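Local coordinates for protein serine protease MT3772 (PDB 3K6Y) that cleaves peptide bonds as the serine endopeptidase domain of a membrane protein and is probably required for resistance of the bacterium to acid and oxidative stress, at residues P67-T72 and I107-H112; V97-S102 and P158-D163; E123-G128 and A147-A152. All blocks are in the same frame, centred on the assembly; numbering follows the deposited sequence.

Contact 1: residues P67-T72 and I107-H112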
ATOM      1  N   PRO A  67     -14.899   3.107  21.601  1.00  8.44           N
ATOM      2  CA  PRO A  67     -16.042   3.681  20.861  1.00  8.97           C
ATOM      3  C   PRO A  67     -15.665   4.204  19.463  1.00  8.92           C
ATOM      4  O   PRO A  67     -14.640   4.897  19.313  1.00  8.99           O
ATOM      5  CB  PRO A  67     -16.533   4.794  21.800  1.00  9.58           C
ATOM      6  CG  PRO A  67     -16.197   4.216  23.181  1.00 10.25           C
ATOM      7  CD  PRO A  67     -14.835   3.564  23.004  1.00  9.68           C
ATOM      8  N   ASP A  68     -16.448   3.826  18.455  1.00  8.50           N
ATOM      9  CA  ASP A  68     -16.204   4.306  17.095  1.00  8.79           C
ATOM     10  C   ASP A  68     -14.870   3.856  16.507  1.00  8.58           C
ATOM     11  O   ASP A  68     -14.386   4.465  15.541  1.00  8.62           O
ATOM     12  CB  ASP A  68     -16.394   5.811  16.977  1.00  9.88           C
ATOM     13  CG  ASP A  68     -17.814   6.250  17.226  1.00 11.85           C
ATOM     14  OD1 ASP A  68     -18.694   5.412  17.478  1.00 12.77           O
ATOM     15  OD2 ASP A  68     -18.036   7.473  17.109  1.00 14.94           O
ATOM     16  N   ARG A  69     -14.306   2.757  17.027  1.00  8.11           N
ATOM     17  CA  ARG A  69     -13.048   2.207  16.502  1.00  8.12           C
ATOM     18  C   ARG A  69     -13.151   0.698  16.399  1.00  8.17           C
ATOM     19  O   ARG A  69     -13.522   0.021  17.357  1.00  8.75           O
ATOM     20  CB  ARG A  69     -11.855   2.574  17.402  1.00  8.52           C
ATOM     21  CG  ARG A  69     -11.478   4.053  17.432  1.00  8.08           C
ATOM     22  CD  ARG A  69     -10.857   4.439  16.098  1.00  9.53           C
ATOM     23  NE  ARG A  69     -10.375   5.817  16.009  1.00  9.52           N
ATOM     24  CZ  ARG A  69     -11.135   6.853  15.677  1.00  9.13           C
ATOM     25  NH1 ARG A  69     -12.452   6.696  15.524  1.00  9.22           N
ATOM     26  NH2 ARG A  69     -10.573   8.046  15.537  1.00 10.04           N
ATOM     27  N   VAL A  70     -12.829   0.183  15.211  1.00  7.39           N
ATOM     28  CA  VAL A  70     -12.931  -1.237  14.917  1.00  7.81           C
ATOM     29  C   VAL A  70     -11.556  -1.764  14.474  1.00  7.67           C
ATOM     30  O   VAL A  70     -10.877  -1.127  13.653  1.00  9.35           O
ATOM     31  CB  VAL A  70     -13.967  -1.466  13.808  1.00  7.81           C
ATOM     32  CG1 VAL A  70     -13.878  -2.872  13.214  1.00  9.05           C
ATOM     33  CG2 VAL A  70     -15.354  -1.250  14.366  1.00  9.55           C
ATOM     34  N   MET A  71     -11.144  -2.911  15.018  1.00  7.68           N
ATOM     35  CA  MET A  71      -9.926  -3.569  14.560  1.00  8.38           C
ATOM     36  C   MET A  71     -10.314  -4.713  13.600  1.00  8.76           C
ATOM     37  O   MET A  71     -11.320  -5.426  13.825  1.00  8.49           O
ATOM     38  CB  MET A  71      -9.117  -4.128  15.746  1.00  9.18           C
ATOM     39  CG  MET A  71      -7.835  -4.815  15.279  1.00 10.10           C
ATOM     40  SD  MET A  71      -6.725  -5.226  16.652  1.00 11.04           S
ATOM     41  CE  MET A  71      -6.052  -3.624  17.105  1.00 12.11           C
ATOM     42  N   THR A  72      -9.488  -4.897  12.569  1.00  8.63           N
ATOM     43  CA  THR A  72      -9.604  -6.025  11.655  1.00  9.04           C
ATOM     44  C   THR A  72      -8.198  -6.340  11.136  1.00  8.33           C
ATOM     45  O   THR A  72      -7.228  -5.722  11.582  1.00  9.23           O
ATOM     46  CB  THR A  72     -10.600  -5.719  10.503  1.00  9.75           C
ATOM     47  OG1 THR A  72     -10.816  -6.903   9.716  1.00  9.80           O
ATOM     48  CG2 THR A  72     -10.137  -4.581   9.587  1.00 10.73           C
ATOM     49  N   ILE A 107      -7.051  -0.427  11.630  1.00  8.46           N
ATOM     50  CA  ILE A 107      -8.036   0.166  12.533  1.00  9.00           C
ATOM     51  C   ILE A 107      -8.907   1.088  11.705  1.00  8.37           C
ATOM     52  O   ILE A 107      -8.401   1.890  10.891  1.00  8.44           O
ATOM     53  CB  ILE A 107      -7.370   0.944  13.703  1.00  9.77           C
ATOM     54  CG1 ILE A 107      -6.554  -0.033  14.567  1.00 11.57           C
ATOM     55  CG2 ILE A 107      -8.438   1.667  14.550  1.00 10.52           C
ATOM     56  CD1 ILE A 107      -5.739   0.623  15.701  1.00 13.15           C
ATOM     57  N   LEU A 108     -10.216   0.932  11.916  1.00  8.02           N
ATOM     58  CA  LEU A 108     -11.216   1.723  11.223  1.00  8.71           C
ATOM     59  C   LEU A 108     -11.846   2.709  12.164  1.00  8.03           C
ATOM     60  O   LEU A 108     -12.215   2.357  13.293  1.00  8.70           O
ATOM     61  CB  LEU A 108     -12.324   0.801  10.685  1.00  8.93           C
ATOM     62  CG  LEU A 108     -11.850  -0.398   9.878  1.00 10.00           C
ATOM     63  CD1 LEU A 108     -13.033  -1.224   9.448  1.00 11.01           C
ATOM     64  CD2 LEU A 108     -11.042  -0.018   8.654  1.00 11.57           C
ATOM     65  N   ALA A 109     -12.004   3.941  11.672  1.00  8.25           N
ATOM     66  CA  ALA A 109     -12.826   4.945  12.356  1.00  8.33           C
ATOM     67  C   ALA A 109     -14.250   4.820  11.841  1.00  8.80           C
ATOM     68  O   ALA A 109     -14.488   4.858  10.622  1.00  9.50           O
ATOM     69  CB  ALA A 109     -12.288   6.355  12.104  1.00  9.41           C
ATOM     70  N   VAL A 110     -15.201   4.643  12.754  1.00  8.73           N
ATOM     71  CA  VAL A 110     -16.592   4.332  12.383  1.00  9.43           C
ATOM     72  C   VAL A 110     -17.511   5.206  13.225  1.00 10.20           C
ATOM     73  O   VAL A 110     -17.942   4.822  14.314  1.00 10.63           O
ATOM     74  CB  VAL A 110     -16.921   2.847  12.621  1.00  9.58           C
ATOM     75  CG1 VAL A 110     -18.268   2.491  11.982  1.00 10.88           C
ATOM     76  CG2 VAL A 110     -15.805   1.935  12.054  1.00 11.18           C
ATOM     77  N   PRO A 111     -17.759   6.432  12.762  1.00 11.18           N
ATOM     78  CA  PRO A 111     -18.601   7.350  13.533  1.00 12.20           C
ATOM     79  C   PRO A 111     -19.972   6.799  13.869  1.00 12.73           C
ATOM     80  O   PRO A 111     -20.622   6.170  13.024  1.00 13.05           O
ATOM     81  CB  PRO A 111     -18.740   8.567  12.601  1.00 13.63           C
ATOM     82  CG  PRO A 111     -17.515   8.539  11.777  1.00 13.37           C
ATOM     83  CD  PRO A 111     -17.175   7.088  11.583  1.00 11.52           C
ATOM     84  N   HIS A 112     -20.385   7.041  15.117  1.00 12.81           N
ATOM     85  CA  HIS A 112     -21.733   6.717  15.602  1.00 14.77           C
ATOM     86  C   HIS A 112     -22.044   5.222  15.584  1.00 13.50           C
ATOM     87  O   HIS A 112     -23.197   4.808  15.438  1.00 15.04           O
ATOM     88  CB  HIS A 112     -22.792   7.532  14.847  1.00 17.32           C
ATOM     89  CG  HIS A 112     -22.474   8.995  14.777  1.00 22.22           C
ATOM     90  ND1 HIS A 112     -22.255   9.656  13.588  1.00 26.46           N
ATOM     91  CD2 HIS A 112     -22.262   9.901  15.758  1.00 24.95           C
ATOM     92  CE1 HIS A 112     -21.963  10.922  13.840  1.00 26.56           C
ATOM     93  NE2 HIS A 112     -21.963  11.097  15.150  1.00 27.70           N
TER
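Residues 69-72 and 107-109 run antiparallel, their axes 4.6 Å apart at the closest and their directions 152° apart. Val70 and Leu108 form the hydrogen-bonded pair: Leu108 N gives to Val70 O at 2.8 Å and Val70 N gives back to Leu108 O, flanked by the non-hydrogen-bonded pairs Arg69-Ala109 and Met71-Ile107. Past the strand ends, Val110 N reaches Asp68 O at 2.9 Å. That oxygen takes a second bond from Arg69 NH1, which comes to the opposite face of its carbonyl plane. These are neighbouring strands of the N-terminal six-stranded barrel of the chymotrypsin-like fold, and Thr72 lies near the predicted catalytic serine and histidine. Val70 and Leu108 point to the barrel interior, where Val70 CG2 packs on Val110 CG2 at 4.0 Å and strands 44-51 and 82-87 close over them. On the other face Arg69 bends at chi2 (-71°), which folds its guanidinium back over Ala109, with Ala109 CB 3.4 Å above the guanidinium plane, offset toward the rim; Arg69 NE is held by Ile224 O. The Asp68 carboxylate lies alongside the backbone of 110-112: OD2 accepts from His112 N at 3.1 Å, from above the carboxylate plane, while OD1 accepts from Leu113 N.

Contact 2: residues V97-S102 and P158-D163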
ATOM      1  N   VAL A  97      -7.867   4.306   9.244  1.00  8.13           N
ATOM      2  CA  VAL A  97      -6.988   5.300   9.848  1.00  9.02           C
ATOM      3  C   VAL A  97      -5.652   4.750  10.295  1.00  9.10           C
ATOM      4  O   VAL A  97      -4.729   5.519  10.582  1.00  9.23           O
ATOM      5  CB  VAL A  97      -7.679   6.072  11.018  1.00  9.22           C
ATOM      6  CG1 VAL A  97      -8.901   6.802  10.497  1.00 11.00           C
ATOM      7  CG2 VAL A  97      -8.039   5.149  12.178  1.00 10.57           C
ATOM      8  N   SER A  98      -5.527   3.424  10.331  1.00  9.32           N
ATOM      9  CA  SER A  98      -4.239   2.774  10.570  1.00  9.68           C
ATOM     10  C   SER A  98      -4.250   1.493   9.756  1.00  9.14           C
ATOM     11  O   SER A  98      -5.260   0.803   9.683  1.00  9.32           O
ATOM     12  CB  SER A  98      -4.034   2.494  12.060  1.00 11.61           C
ATOM     13  OG  SER A  98      -2.822   1.821  12.306  1.00 13.15           O
ATOM     14  N   TYR A  99      -3.117   1.194   9.141  1.00  9.40           N
ATOM     15  CA  TYR A  99      -3.008   0.071   8.230  1.00  9.73           C
ATOM     16  C   TYR A  99      -1.571  -0.415   8.301  1.00  9.91           C
ATOM     17  O   TYR A  99      -0.641   0.328   7.961  1.00 11.03           O
ATOM     18  CB  TYR A  99      -3.402   0.500   6.809  1.00 10.60           C
ATOM     19  CG  TYR A  99      -3.322  -0.611   5.787  1.00 10.07           C
ATOM     20  CD1 TYR A  99      -4.402  -1.458   5.543  1.00 10.64           C
ATOM     21  CD2 TYR A  99      -2.160  -0.802   5.048  1.00 12.72           C
ATOM     22  CE1 TYR A  99      -4.314  -2.466   4.596  1.00 11.26           C
ATOM     23  CE2 TYR A  99      -2.067  -1.814   4.111  1.00 12.69           C
ATOM     24  CZ  TYR A  99      -3.140  -2.640   3.902  1.00 11.12           C
ATOM     25  OH  TYR A  99      -3.037  -3.640   2.972  1.00 12.81           O
ATOM     26  N   ASP A 100      -1.379  -1.664   8.723  1.00  9.94           N
ATOM     27  CA  ASP A 100      -0.041  -2.224   8.913  1.00 10.95           C
ATOM     28  C   ASP A 100      -0.020  -3.619   8.277  1.00 11.03           C
ATOM     29  O   ASP A 100      -0.545  -4.583   8.823  1.00 10.92           O
ATOM     30  CB  ASP A 100       0.307  -2.303  10.400  1.00 12.22           C
ATOM     31  CG  ASP A 100       1.724  -2.773  10.650  1.00 13.57           C
ATOM     32  OD1 ASP A 100       2.249  -3.560   9.835  1.00 14.02           O
ATOM     33  OD2 ASP A 100       2.297  -2.376  11.695  1.00 16.13           O
ATOM     34  N   PRO A 101       0.573  -3.734   7.084  1.00 11.84           N
ATOM     35  CA  PRO A 101       0.576  -4.994   6.355  1.00 13.02           C
ATOM     36  C   PRO A 101       1.626  -5.974   6.851  1.00 13.04           C
ATOM     37  O   PRO A 101       1.654  -7.112   6.371  1.00 14.28           O
ATOM     38  CB  PRO A 101       0.897  -4.541   4.932  1.00 14.32           C
ATOM     39  CG  PRO A 101       1.777  -3.366   5.111  1.00 14.98           C
ATOM     40  CD  PRO A 101       1.214  -2.642   6.323  1.00 13.17           C
ATOM     41  N   SER A 102       2.481  -5.541   7.772  1.00 13.28           N
ATOM     42  CA  SER A 102       3.511  -6.409   8.348  1.00 14.35           C
ATOM     43  C   SER A 102       2.902  -7.181   9.498  1.00 13.88           C
ATOM     44  O   SER A 102       2.949  -8.415   9.528  1.00 16.31           O
ATOM     45  CB  SER A 102       4.719  -5.599   8.819  1.00 15.60           C
ATOM     46  OG  SER A 102       5.324  -4.896   7.739  1.00 19.71           O
ATOM     47  N   PRO A 158       6.233 -14.510   5.255  1.00 19.11           N
ATOM     48  CA  PRO A 158       6.072 -13.287   4.449  1.00 19.44           C
ATOM     49  C   PRO A 158       4.950 -12.414   5.003  1.00 17.87           C
ATOM     50  O   PRO A 158       4.011 -12.923   5.649  1.00 18.74           O
ATOM     51  CB  PRO A 158       5.645 -13.833   3.086  1.00 20.25           C
ATOM     52  CG  PRO A 158       4.942 -15.152   3.421  1.00 22.55           C
ATOM     53  CD  PRO A 158       5.720 -15.716   4.573  1.00 20.74           C
ATOM     54  N   ASP A 159       5.027 -11.114   4.726  1.00 16.09           N
ATOM     55  CA  ASP A 159       3.896 -10.230   5.015  1.00 15.43           C
ATOM     56  C   ASP A 159       2.809 -10.456   3.978  1.00 15.00           C
ATOM     57  O   ASP A 159       2.962 -11.318   3.096  1.00 15.15           O
ATOM     58  CB  ASP A 159       4.344  -8.770   5.142  1.00 15.29           C
ATOM     59  CG  ASP A 159       4.760  -8.121   3.824  1.00 14.02           C
ATOM     60  OD1 ASP A 159       4.466  -8.636   2.717  1.00 14.60           O
ATOM     61  OD2 ASP A 159       5.392  -7.041   3.933  1.00 14.48           O
ATOM     62  N   ILE A 160       1.702  -9.721   4.069  1.00 13.95           N
ATOM     63  CA  ILE A 160       0.550 -10.049   3.232  1.00 14.15           C
ATOM     64  C   ILE A 160       0.806  -9.836   1.739  1.00 14.19           C
ATOM     65  O   ILE A 160       0.081 -10.385   0.902  1.00 14.62           O
ATOM     66  CB  ILE A 160      -0.733  -9.321   3.667  1.00 13.59           C
ATOM     67  CG1 ILE A 160      -0.605  -7.815   3.499  1.00 13.70           C
ATOM     68  CG2 ILE A 160      -1.105  -9.711   5.100  1.00 15.18           C
ATOM     69  CD1 ILE A 160      -1.923  -7.082   3.744  1.00 15.34           C
ATOM     70  N   TYR A 161       1.818  -9.036   1.410  1.00 13.44           N
ATOM     71  CA  TYR A 161       2.157  -8.781   0.012  1.00 13.79           C
ATOM     72  C   TYR A 161       3.232  -9.704  -0.538  1.00 14.09           C
ATOM     73  O   TYR A 161       3.566  -9.621  -1.727  1.00 15.71           O
ATOM     74  CB  TYR A 161       2.683  -7.365  -0.141  1.00 13.87           C
ATOM     75  CG  TYR A 161       1.791  -6.250   0.356  1.00 14.43           C
ATOM     76  CD1 TYR A 161       2.350  -5.211   1.111  1.00 14.70           C
ATOM     77  CD2 TYR A 161       0.445  -6.190   0.028  1.00 14.76           C
ATOM     78  CE1 TYR A 161       1.601  -4.126   1.548  1.00 13.82           C
ATOM     79  CE2 TYR A 161      -0.357  -5.103   0.505  1.00 13.78           C
ATOM     80  CZ  TYR A 161       0.248  -4.082   1.251  1.00 13.02           C
ATOM     81  OH  TYR A 161      -0.529  -3.018   1.680  1.00 15.61           O
ATOM     82  N   GLY A 162       3.816 -10.534   0.316  1.00 13.86           N
ATOM     83  CA  GLY A 162       4.966 -11.323  -0.120  1.00 14.87           C
ATOM     84  C   GLY A 162       6.165 -10.426  -0.367  1.00 15.49           C
ATOM     85  O   GLY A 162       6.991 -10.719  -1.234  1.00 16.80           O
ATOM     86  N   ASP A 163       6.285  -9.339   0.398  1.00 15.07           N
ATOM     87  CA  ASP A 163       7.481  -8.494   0.325  1.00 15.13           C
ATOM     88  C   ASP A 163       8.745  -9.292   0.641  1.00 15.69           C
ATOM     89  O   ASP A 163       8.698 -10.291   1.360  1.00 15.97           O
ATOM     90  CB  ASP A 163       7.382  -7.315   1.311  1.00 13.88           C
ATOM     91  CG  ASP A 163       6.326  -6.274   0.928  1.00 14.56           C
ATOM     92  OD1 ASP A 163       6.133  -6.000  -0.275  1.00 16.05           O
ATOM     93  OD2 ASP A 163       5.707  -5.728   1.880  1.00 15.51           O
TER
HETATM   94  O   HOH W   1       6.812  -6.507   6.288  1.00 36.03           O
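Asp159 OD1 is gripped by two backbone N-H groups, Tyr161 N and Asp163 N, each 3.0 Å away and on opposite faces of the carboxylate plane. The first makes an Asx turn, set on a type I beta turn from Asp159 to Gly162. Asp159 CG lies between the backbone N and the carbonyl carbon (chi1 71°), which turns the carboxylate back over the turn, while Asp159 CB rests 3.4 Å from Pro101 O. Asp159 OD2 accepts from a water bonded to Ser102 OG, so the two segments are bridged through solvent. Pro101 O receives a long, weak bond from Ile160 N. In this two-barrel protease the contact joins the end of strand 90-100 in the first barrel to the loop between strands 143-157 and 167-175 in the second, beside the predicted catalytic His75 and Asp104, close to Ile160. Tyr99 and Tyr161 come from opposite directions to hydrogen-bond through their hydroxyls, OH to OH 2.9 Å, Tyr161 OH lying at the Tyr99 ring edge in its plane. Pro101 CB packs obliquely on Tyr161 CE1 at 3.5 Å, and Ile160 CD1 comes 3.7 Å from Tyr99 OH. Asp163 OD2 forms a salt bridge with Arg53 of the second subunit.

Contact 3: residues E123-G128 and A147-A152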
ATOM      1  N   GLU A 123      -3.632 -11.375  30.212  1.00 28.17           N
ATOM      2  CA  GLU A 123      -2.632 -12.454  30.234  1.00 29.04           C
ATOM      3  C   GLU A 123      -2.802 -13.446  29.082  1.00 29.46           C
ATOM      4  O   GLU A 123      -3.916 -13.626  28.584  1.00 29.20           O
ATOM      5  CB  GLU A 123      -2.663 -13.211  31.571  1.00 29.97           C
ATOM      6  CG  GLU A 123      -2.171 -12.421  32.794  1.00 33.87           C
ATOM      7  CD  GLU A 123      -0.760 -11.849  32.643  1.00 24.17           C
ATOM      8  OE1 GLU A 123       0.171 -12.591  32.243  1.00 38.42           O
ATOM      9  OE2 GLU A 123      -0.578 -10.644  32.937  1.00 46.35           O
ATOM     10  N   PRO A 124      -1.702 -14.097  28.660  1.00 29.68           N
ATOM     11  CA  PRO A 124      -1.768 -15.076  27.572  1.00 29.34           C
ATOM     12  C   PRO A 124      -2.622 -16.299  27.905  1.00 28.78           C
ATOM     13  O   PRO A 124      -2.762 -16.662  29.081  1.00 29.24           O
ATOM     14  CB  PRO A 124      -0.300 -15.487  27.374  1.00 29.77           C
ATOM     15  CG  PRO A 124       0.366 -15.156  28.661  1.00 30.54           C
ATOM     16  CD  PRO A 124      -0.324 -13.939  29.168  1.00 30.13           C
ATOM     17  N   ALA A 125      -3.180 -16.923  26.868  1.00 27.33           N
ATOM     18  CA  ALA A 125      -3.955 -18.147  27.002  1.00 26.63           C
ATOM     19  C   ALA A 125      -3.022 -19.346  27.096  1.00 26.68           C
ATOM     20  O   ALA A 125      -1.882 -19.288  26.633  1.00 27.18           O
ATOM     21  CB  ALA A 125      -4.892 -18.311  25.819  1.00 26.68           C
ATOM     22  N   LYS A 126      -3.526 -20.425  27.684  1.00 26.26           N
ATOM     23  CA  LYS A 126      -2.733 -21.628  27.914  1.00 25.92           C
ATOM     24  C   LYS A 126      -3.175 -22.765  27.006  1.00 24.63           C
ATOM     25  O   LYS A 126      -4.346 -22.863  26.635  1.00 23.54           O
ATOM     26  CB  LYS A 126      -2.823 -22.059  29.380  1.00 26.60           C
ATOM     27  CG  LYS A 126      -2.045 -21.165  30.335  1.00 28.51           C
ATOM     28  CD  LYS A 126      -2.035 -21.735  31.744  1.00 32.80           C
ATOM     29  CE  LYS A 126      -1.228 -20.850  32.685  1.00 29.57           C
ATOM     30  NZ  LYS A 126      -1.172 -21.415  34.064  1.00 40.56           N
ATOM     31  N   THR A 127      -2.231 -23.644  26.676  1.00 24.01           N
ATOM     32  CA  THR A 127      -2.527 -24.828  25.878  1.00 23.57           C
ATOM     33  C   THR A 127      -3.750 -25.554  26.425  1.00 22.76           C
ATOM     34  O   THR A 127      -3.853 -25.770  27.640  1.00 22.99           O
ATOM     35  CB  THR A 127      -1.321 -25.798  25.850  1.00 23.94           C
ATOM     36  OG1 THR A 127      -0.206 -25.178  25.194  1.00 25.89           O
ATOM     37  CG2 THR A 127      -1.675 -27.078  25.127  1.00 23.80           C
ATOM     38  N   GLY A 128      -4.661 -25.933  25.536  1.00 22.20           N
ATOM     39  CA  GLY A 128      -5.873 -26.654  25.894  1.00 21.12           C
ATOM     40  C   GLY A 128      -7.087 -25.839  26.309  1.00 20.75           C
ATOM     41  O   GLY A 128      -8.165 -26.401  26.482  1.00 21.13           O
ATOM     42  N   ALA A 147     -13.250 -23.580  19.541  1.00 15.55           N
ATOM     43  CA  ALA A 147     -11.819 -23.678  19.329  1.00 15.55           C
ATOM     44  C   ALA A 147     -11.116 -24.085  20.607  1.00 16.05           C
ATOM     45  O   ALA A 147     -11.702 -24.055  21.683  1.00 16.10           O
ATOM     46  CB  ALA A 147     -11.248 -22.346  18.782  1.00 15.58           C
ATOM     47  N   ARG A 148      -9.862 -24.493  20.471  1.00 16.72           N
ATOM     48  CA  ARG A 148      -9.028 -24.856  21.594  1.00 17.16           C
ATOM     49  C   ARG A 148      -7.622 -24.354  21.337  1.00 17.30           C
ATOM     50  O   ARG A 148      -7.086 -24.541  20.242  1.00 17.32           O
ATOM     51  CB  ARG A 148      -9.057 -26.373  21.851  1.00 17.37           C
ATOM     52  CG  ARG A 148      -8.370 -26.758  23.143  1.00 18.19           C
ATOM     53  CD  ARG A 148      -8.447 -28.269  23.507  1.00 18.80           C
ATOM     54  NE  ARG A 148      -9.818 -28.780  23.487  1.00 19.76           N
ATOM     55  CZ  ARG A 148     -10.707 -28.622  24.470  1.00 20.76           C
ATOM     56  NH1 ARG A 148     -10.393 -27.953  25.576  1.00 22.11           N
ATOM     57  NH2 ARG A 148     -11.919 -29.126  24.327  1.00 21.58           N
ATOM     58  N   ILE A 149      -7.006 -23.737  22.334  1.00 17.29           N
ATOM     59  CA  ILE A 149      -5.640 -23.249  22.190  1.00 17.72           C
ATOM     60  C   ILE A 149      -4.681 -24.423  22.039  1.00 17.54           C
ATOM     61  O   ILE A 149      -4.733 -25.380  22.831  1.00 18.56           O
ATOM     62  CB  ILE A 149      -5.181 -22.405  23.408  1.00 17.39           C
ATOM     63  CG1 ILE A 149      -6.048 -21.147  23.587  1.00 18.00           C
ATOM     64  CG2 ILE A 149      -3.704 -22.029  23.309  1.00 18.40           C
ATOM     65  CD1 ILE A 149      -5.865 -20.077  22.478  1.00 18.34           C
ATOM     66  N   ARG A 150      -3.790 -24.356  21.044  1.00 17.34           N
ATOM     67  CA  ARG A 150      -2.666 -25.300  20.976  1.00 18.84           C
ATOM     68  C   ARG A 150      -1.443 -24.722  21.666  1.00 20.13           C
ATOM     69  O   ARG A 150      -0.922 -25.332  22.593  1.00 21.99           O
ATOM     70  CB  ARG A 150      -2.324 -25.673  19.531  1.00 18.01           C
ATOM     71  CG  ARG A 150      -3.418 -26.355  18.757  1.00 17.50           C
ATOM     72  CD  ARG A 150      -2.877 -26.716  17.389  1.00 18.03           C
ATOM     73  NE  ARG A 150      -3.879 -27.250  16.489  1.00 18.50           N
ATOM     74  CZ  ARG A 150      -4.284 -28.523  16.465  1.00 19.29           C
ATOM     75  NH1 ARG A 150      -3.807 -29.393  17.347  1.00 20.11           N
ATOM     76  NH2 ARG A 150      -5.175 -28.925  15.581  1.00 18.37           N
ATOM     77  N   GLU A 151      -0.964 -23.563  21.221  1.00 20.82           N
ATOM     78  CA  GLU A 151       0.316 -23.047  21.674  1.00 22.72           C
ATOM     79  C   GLU A 151       0.468 -21.585  21.276  1.00 22.05           C
ATOM     80  O   GLU A 151      -0.030 -21.189  20.225  1.00 22.43           O
ATOM     81  CB  GLU A 151       1.424 -23.868  20.994  1.00 23.58           C
ATOM     82  CG  GLU A 151       2.831 -23.680  21.504  1.00 26.10           C
ATOM     83  CD  GLU A 151       3.850 -24.517  20.724  1.00 25.95           C
ATOM     84  OE1 GLU A 151       3.521 -25.034  19.624  1.00 27.83           O
ATOM     85  OE2 GLU A 151       4.991 -24.646  21.212  1.00 31.16           O
ATOM     86  N   ALA A 152       1.159 -20.801  22.098  1.00 22.08           N
ATOM     87  CA  ALA A 152       1.668 -19.487  21.675  1.00 22.28           C
ATOM     88  C   ALA A 152       3.043 -19.716  21.042  1.00 22.61           C
ATOM     89  O   ALA A 152       3.905 -20.348  21.653  1.00 22.70           O
ATOM     90  CB  ALA A 152       1.774 -18.543  22.863  1.00 23.22           C
TER
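The linker between the two barrels of the chymotrypsin-like fold enters its second barrel here, residues 123-128 running up to strand 130-135 and meeting strand 143-157 at Arg148-Glu151. Gly128 N donates to Ile149 O at 2.8 Å, tilted 31° from the carbonyl plane, just ahead of the strand pairing that Ile149 continues with Ala129. One residue earlier, Thr127 OG1, anti to the carbonyl carbon (chi1 -64°), donates to Arg150 O at 2.7 Å, and Thr127 CG2 lies against the same oxygen. Arg150 and Glu151 form a classic beta bulge opposite Thr173 of the next strand. The Arg148 side chain is extended through its first two torsions and then bends at chi3 (-52°), so that NH1 meets Gly128 O at 2.9 Å with the acceptor in the guanidinium plane, while CG and CD lie against the Gly128 backbone. Beneath the linker, Ile149 presents CB to Lys126 O at 3.4 Å and CG1 to Ala125 CB at 3.8 Å. Arg148 NH1 also forms a salt bridge with Asp130, and Arg148 NE and NH2 hydrogen-bond to Ala25 O and Ser26 O. With its nitrogens spread over the linker, the strand start and the N-terminal segment, the Arg148 guanidinium should be held firmly in one orientation.

From the N terminus, the chain lays down strand 69-72, passes through 82-87 and 90-100, and returns with 105-109, where contact 1 closes a loop within the first barrel. Contact 2 opens on strand 90-100, inside that loop, and closes only after strand 143-157, so contacts 1 and 2 cross. They also touch, since Ile107 pairs with Val97 and Ser98 at a classic beta bulge. Contact 3 follows contact 1 in series and is nested within the long loop of contact 2; it closes a short loop through strand 130-135 and the first part of strand 143-157. Contact 1 thus binds the first barrel internally, contact 3 fastens the inter-barrel linker to the second, and contact 2 ties the two barrels together.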